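Local coordinates for protein N-terminal acetyltransferase B complex subunit MDM20 (Candida albicans, PDB 5K04) that serves as the non-catalytic subunit of the NatB N-terminal acetyltransferase complex, probably wrapping around and supporting the catalytic subunit NAT3, at residues L411-Y419 / I428-K436. Residues are numbered along the deposited sequence; the frame is centred on the assembly and turned at random.
Sequences LKLWLMKLY and IFPIYNGLK
Ile-431 enters helix 411-419 as a knob in a hole formed by Lys-412, Leu-415, Met-416 and Tyr-419. Branching at CB suits it to the place. Its ethyl arm puts Ile-431 CD1 3.6 Å from Leu-415 CD2 and at the flat edge of the Tyr-419 ring, near the ring plane, while the methyl Ile-431 CG2 rests against Lys-412 and 3.8 Å from Met-416 CG. The unbranched, flexible thioether of Met-416 runs past Ile-431 in the opposite direction: Met-416 SD wedges between Ile-428 CG2, at 3.5 Å, and Tyr-432 CB, and the turn at chi3 (-65°) swings CE toward Leu-435. Tyr-419 CB closes this end against Ile-428 CG1.

At the other end, the extended apolar stem of Lys-412 runs alongside Leu-435, whose branched end covers it (Lys-412 CD to Leu-435 CD2 3.6 Å), and carries the charge on to water. No direct hydrogen bond joins the segments; a water links them, accepting from Lys-412 NZ at 3.0 Å, while its leg to Ile-431 O is short (2.5 Å) and of doubtful length. Further out, Tyr-432 OH bonds to His-442, and Leu-413, which touches Leu-435, also packs on Leu-20 of the NAT3 chain.

The axes pass 9.8 Å apart at 159°, nearly antiparallel. Such a helical hairpin, joined by a non-helical linker of about eight residues, is consistent with the family's place in the TPR clan.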
ATOM      1  N   LEU A 411       0.670   4.780 -19.476  1.00 44.19           N
ATOM      2  CA  LEU A 411       0.827   6.076 -20.126  1.00 43.42           C
ATOM      3  C   LEU A 411       0.341   7.189 -19.215  1.00 40.40           C
ATOM      4  O   LEU A 411       0.937   8.274 -19.179  1.00 29.13           O
ATOM      5  CB  LEU A 411       0.074   6.115 -21.463  1.00 36.66           C
ATOM      6  CG  LEU A 411       0.395   5.092 -22.563  1.00 44.21           C
ATOM      7  CD1 LEU A 411      -0.537   5.280 -23.796  1.00 37.96           C
ATOM      8  CD2 LEU A 411       1.855   5.159 -22.985  1.00 44.40           C
ATOM      9  N   LYS A 412      -0.755   6.939 -18.483  1.00 41.49           N
ATOM     10  CA  LYS A 412      -1.295   7.932 -17.556  1.00 36.25           C
ATOM     11  C   LYS A 412      -0.322   8.221 -16.420  1.00 35.39           C
ATOM     12  O   LYS A 412      -0.087   9.387 -16.070  1.00 26.02           O
ATOM     13  CB  LYS A 412      -2.629   7.449 -17.002  1.00 39.49           C
ATOM     14  CG  LYS A 412      -3.770   7.546 -18.000  1.00 42.15           C
ATOM     15  CD  LYS A 412      -5.082   7.173 -17.371  1.00 39.22           C
ATOM     16  CE  LYS A 412      -6.247   7.352 -18.352  1.00 40.41           C
ATOM     17  NZ  LYS A 412      -7.528   7.140 -17.594  1.00 45.26           N
ATOM     18  N   LEU A 413       0.268   7.172 -15.840  1.00 33.92           N
ATOM     19  CA  LEU A 413       1.205   7.386 -14.739  1.00 38.28           C
ATOM     20  C   LEU A 413       2.391   8.209 -15.207  1.00 38.39           C
ATOM     21  O   LEU A 413       2.832   9.130 -14.511  1.00 27.62           O
ATOM     22  CB  LEU A 413       1.678   6.048 -14.169  1.00 35.77           C
ATOM     23  CG  LEU A 413       0.604   5.167 -13.531  1.00 36.67           C
ATOM     24  CD1 LEU A 413       1.200   3.857 -13.071  1.00 29.90           C
ATOM     25  CD2 LEU A 413      -0.030   5.877 -12.391  1.00 32.18           C
ATOM     26  N   TRP A 414       2.908   7.899 -16.400  1.00 37.19           N
ATOM     27  CA  TRP A 414       4.059   8.624 -16.920  1.00 37.38           C
ATOM     28  C   TRP A 414       3.700  10.079 -17.205  1.00 36.37           C
ATOM     29  O   TRP A 414       4.485  10.987 -16.906  1.00 30.24           O
ATOM     30  CB  TRP A 414       4.587   7.925 -18.178  1.00 37.77           C
ATOM     31  CG  TRP A 414       5.562   6.853 -17.857  1.00 40.58           C
ATOM     32  CD1 TRP A 414       5.313   5.506 -17.787  1.00 42.82           C
ATOM     33  CD2 TRP A 414       6.942   7.026 -17.503  1.00 37.03           C
ATOM     34  NE1 TRP A 414       6.454   4.831 -17.433  1.00 40.87           N
ATOM     35  CE2 TRP A 414       7.468   5.740 -17.246  1.00 41.26           C
ATOM     36  CE3 TRP A 414       7.780   8.141 -17.370  1.00 36.16           C
ATOM     37  CZ2 TRP A 414       8.808   5.532 -16.867  1.00 40.39           C
ATOM     38  CZ3 TRP A 414       9.120   7.938 -17.010  1.00 39.23           C
ATOM     39  CH2 TRP A 414       9.617   6.637 -16.759  1.00 40.18           C
ATOM     40  N   LEU A 415       2.505  10.314 -17.759  1.00 40.69           N
ATOM     41  CA  LEU A 415       2.044  11.679 -17.993  1.00 43.37           C
ATOM     42  C   LEU A 415       2.066  12.493 -16.700  1.00 45.92           C
ATOM     43  O   LEU A 415       2.487  13.659 -16.693  1.00 39.69           O
ATOM     44  CB  LEU A 415       0.637  11.653 -18.597  1.00 36.26           C
ATOM     45  CG  LEU A 415       0.056  13.017 -18.960  1.00 39.33           C
ATOM     46  CD1 LEU A 415       1.035  13.763 -19.889  1.00 41.72           C
ATOM     47  CD2 LEU A 415      -1.315  12.867 -19.609  1.00 30.75           C
ATOM     48  N   MET A 416       1.635  11.885 -15.588  1.00 47.36           N
ATOM     49  CA  MET A 416       1.708  12.575 -14.301  1.00 45.17           C
ATOM     50  C   MET A 416       3.156  12.827 -13.886  1.00 36.94           C
ATOM     51  O   MET A 416       3.481  13.916 -13.393  1.00 23.19           O
ATOM     52  CB  MET A 416       0.946  11.785 -13.233  1.00 41.10           C
ATOM     53  CG  MET A 416      -0.565  12.004 -13.296  1.00 41.51           C
ATOM     54  SD  MET A 416      -1.529  11.461 -11.904  1.00 22.89           S
ATOM     55  CE  MET A 416      -1.227   9.764 -12.078  1.00 22.59           C
ATOM     56  N   LYS A 417       4.050  11.854 -14.122  1.00 41.98           N
ATOM     57  CA  LYS A 417       5.466  12.045 -13.786  1.00 43.10           C
ATOM     58  C   LYS A 417       6.061  13.220 -14.554  1.00 39.45           C
ATOM     59  O   LYS A 417       6.786  14.039 -13.981  1.00 39.64           O
ATOM     60  CB  LYS A 417       6.265  10.764 -14.064  1.00 40.93           C
ATOM     61  CG  LYS A 417       5.837   9.587 -13.207  1.00 50.05           C
ATOM     62  CD  LYS A 417       6.642   8.303 -13.473  1.00 47.54           C
ATOM     63  CE  LYS A 417       8.141   8.505 -13.325  1.00 42.37           C
ATOM     64  NZ  LYS A 417       8.869   7.195 -13.404  1.00 43.42           N
ATOM     65  N   LEU A 418       5.770  13.312 -15.861  1.00 43.71           N
ATOM     66  CA  LEU A 418       6.280  14.423 -16.666  1.00 44.65           C
ATOM     67  C   LEU A 418       5.748  15.758 -16.154  1.00 40.69           C
ATOM     68  O   LEU A 418       6.519  16.700 -15.947  1.00 27.77           O
ATOM     69  CB  LEU A 418       5.910  14.247 -18.142  1.00 41.56           C
ATOM     70  CG  LEU A 418       6.438  13.057 -18.964  1.00 50.92           C
ATOM     71  CD1 LEU A 418       6.394  13.350 -20.470  1.00 47.41           C
ATOM     72  CD2 LEU A 418       7.811  12.672 -18.572  1.00 48.02           C
ATOM     73  N   TYR A 419       4.422  15.848 -15.937  1.00 39.63           N
ATOM     74  CA  TYR A 419       3.827  17.059 -15.379  1.00 39.38           C
ATOM     75  C   TYR A 419       4.445  17.416 -14.042  1.00 40.42           C
ATOM     76  O   TYR A 419       4.489  18.600 -13.673  1.00 32.78           O
ATOM     77  CB  TYR A 419       2.322  16.894 -15.189  1.00 42.58           C
ATOM     78  CG  TYR A 419       1.455  17.095 -16.422  1.00 46.62           C
ATOM     79  CD1 TYR A 419       1.723  18.102 -17.349  1.00 46.03           C
ATOM     80  CD2 TYR A 419       0.342  16.298 -16.635  1.00 40.90           C
ATOM     81  CE1 TYR A 419       0.903  18.285 -18.473  1.00 45.64           C
ATOM     82  CE2 TYR A 419      -0.456  16.455 -17.741  1.00 41.94           C
ATOM     83  CZ  TYR A 419      -0.181  17.447 -18.664  1.00 37.88           C
ATOM     84  OH  TYR A 419      -1.009  17.584 -19.752  1.00 27.72           O
ATOM     85  N   ILE A 428      -2.488  17.405 -12.818  1.00 45.23           N
ATOM     86  CA  ILE A 428      -2.239  16.030 -12.399  1.00 49.45           C
ATOM     87  C   ILE A 428      -3.500  15.372 -11.833  1.00 47.31           C
ATOM     88  O   ILE A 428      -3.838  14.242 -12.197  1.00 40.69           O
ATOM     89  CB  ILE A 428      -1.074  16.033 -11.388  1.00 45.95           C
ATOM     90  CG1 ILE A 428       0.213  16.541 -12.074  1.00 40.42           C
ATOM     91  CG2 ILE A 428      -0.913  14.680 -10.747  1.00 38.55           C
ATOM     92  CD1 ILE A 428       1.429  16.586 -11.156  1.00 41.95           C
ATOM     93  N   PHE A 429      -4.218  16.078 -10.954  1.00 43.43           N
ATOM     94  CA  PHE A 429      -5.422  15.528 -10.329  1.00 38.52           C
ATOM     95  C   PHE A 429      -6.447  14.982 -11.314  1.00 33.88           C
ATOM     96  O   PHE A 429      -7.054  13.940 -11.011  1.00 28.72           O
ATOM     97  CB  PHE A 429      -6.081  16.602  -9.442  1.00 35.15           C
ATOM     98  CG  PHE A 429      -5.869  16.377  -7.978  1.00 41.16           C
ATOM     99  CD1 PHE A 429      -6.412  15.265  -7.348  1.00 35.00           C
ATOM    100  CD2 PHE A 429      -5.120  17.273  -7.224  1.00 42.67           C
ATOM    101  CE1 PHE A 429      -6.202  15.045  -5.986  1.00 42.83           C
ATOM    102  CE2 PHE A 429      -4.914  17.073  -5.860  1.00 37.61           C
ATOM    103  CZ  PHE A 429      -5.456  15.959  -5.240  1.00 45.09           C
ATOM    104  N   PRO A 430      -6.713  15.615 -12.459  1.00 37.81           N
ATOM    105  CA  PRO A 430      -7.692  15.018 -13.386  1.00 40.33           C
ATOM    106  C   PRO A 430      -7.286  13.631 -13.873  1.00 41.37           C
ATOM    107  O   PRO A 430      -8.142  12.754 -14.048  1.00 33.89           O
ATOM    108  CB  PRO A 430      -7.753  16.045 -14.529  1.00 41.20           C
ATOM    109  CG  PRO A 430      -7.400  17.364 -13.858  1.00 38.71           C
ATOM    110  CD  PRO A 430      -6.302  16.971 -12.891  1.00 37.24           C
ATOM    111  N   ILE A 431      -5.985  13.403 -14.055  1.00 49.89           N
ATOM    112  CA  ILE A 431      -5.497  12.103 -14.510  1.00 45.97           C
ATOM    113  C   ILE A 431      -5.632  11.065 -13.406  1.00 40.08           C
ATOM    114  O   ILE A 431      -6.164   9.969 -13.623  1.00 30.86           O
ATOM    115  CB  ILE A 431      -4.041  12.232 -14.982  1.00 38.75           C
ATOM    116  CG1 ILE A 431      -3.954  13.274 -16.107  1.00 42.68           C
ATOM    117  CG2 ILE A 431      -3.502  10.890 -15.431  1.00 32.93           C
ATOM    118  CD1 ILE A 431      -2.552  13.747 -16.377  1.00 47.85           C
ATOM    119  N   TYR A 432      -5.142  11.408 -12.211  1.00 42.74           N
ATOM    120  CA  TYR A 432      -5.250  10.564 -11.016  1.00 41.11           C
ATOM    121  C   TYR A 432      -6.686  10.126 -10.769  1.00 38.31           C
ATOM    122  O   TYR A 432      -6.963   8.938 -10.547  1.00 26.28           O
ATOM    123  CB  TYR A 432      -4.710  11.352  -9.815  1.00 44.29           C
ATOM    124  CG  TYR A 432      -4.572  10.625  -8.485  1.00 44.18           C
ATOM    125  CD1 TYR A 432      -5.638  10.516  -7.595  1.00 39.52           C
ATOM    126  CD2 TYR A 432      -3.352  10.090  -8.102  1.00 38.65           C
ATOM    127  CE1 TYR A 432      -5.485   9.866  -6.356  1.00 36.18           C
ATOM    128  CE2 TYR A 432      -3.192   9.440  -6.880  1.00 40.52           C
ATOM    129  CZ  TYR A 432      -4.255   9.332  -6.012  1.00 34.91           C
ATOM    130  OH  TYR A 432      -4.065   8.679  -4.805  1.00 21.65           O
ATOM    131  N   ASN A 433      -7.621  11.081 -10.836  1.00 39.63           N
ATOM    132  CA  ASN A 433      -9.036  10.774 -10.621  1.00 38.74           C
ATOM    133  C   ASN A 433      -9.656   9.996 -11.783  1.00 42.09           C
ATOM    134  O   ASN A 433     -10.604   9.236 -11.571  1.00 30.55           O
ATOM    135  CB  ASN A 433      -9.810  12.068 -10.394  1.00 39.58           C
ATOM    136  CG  ASN A 433      -9.459  12.735  -9.083  1.00 45.43           C
ATOM    137  OD1 ASN A 433      -9.028  12.086  -8.134  1.00 44.92           O
ATOM    138  ND2 ASN A 433      -9.659  14.045  -9.020  1.00 59.15           N
ATOM    139  N   GLY A 434      -9.177  10.206 -13.016  1.00 47.88           N
ATOM    140  CA  GLY A 434      -9.645   9.405 -14.137  1.00 41.21           C
ATOM    141  C   GLY A 434      -9.208   7.951 -14.066  1.00 43.26           C
ATOM    142  O   GLY A 434      -9.781   7.103 -14.760  1.00 34.05           O
ATOM    143  N   LEU A 435      -8.199   7.651 -13.242  1.00 45.17           N
ATOM    144  CA  LEU A 435      -7.772   6.283 -12.967  1.00 43.97           C
ATOM    145  C   LEU A 435      -8.602   5.627 -11.869  1.00 42.56           C
ATOM    146  O   LEU A 435      -8.415   4.432 -11.591  1.00 25.54           O
ATOM    147  CB  LEU A 435      -6.292   6.268 -12.584  1.00 35.99           C
ATOM    148  CG  LEU A 435      -5.303   6.310 -13.758  1.00 48.26           C
ATOM    149  CD1 LEU A 435      -3.891   6.610 -13.281  1.00 44.93           C
ATOM    150  CD2 LEU A 435      -5.323   4.995 -14.515  1.00 52.46           C
ATOM    151  N   LYS A 436      -9.512   6.394 -11.261  1.00 44.41           N
ATOM    152  CA  LYS A 436     -10.416   5.920 -10.208  1.00 48.54           C
ATOM    153  C   LYS A 436      -9.646   5.245  -9.073  1.00 44.81           C
ATOM    154  O   LYS A 436     -10.060   4.219  -8.530  1.00 42.94           O
ATOM    155  CB  LYS A 436     -11.502   5.015 -10.792  1.00 45.04           C
ATOM    156  CG  LYS A 436     -12.358   5.759 -11.843  1.00 50.00           C
ATOM    157  CD  LYS A 436     -13.727   5.122 -12.058  1.00 64.20           C
ATOM    158  CE  LYS A 436     -14.656   6.002 -12.909  1.00 73.72           C
ATOM    159  NZ  LYS A 436     -14.170   6.208 -14.311  1.00 75.28           N
TER
HETATM  160  O   HOH W   1      -6.923   9.521 -15.959  1.00 22.00           O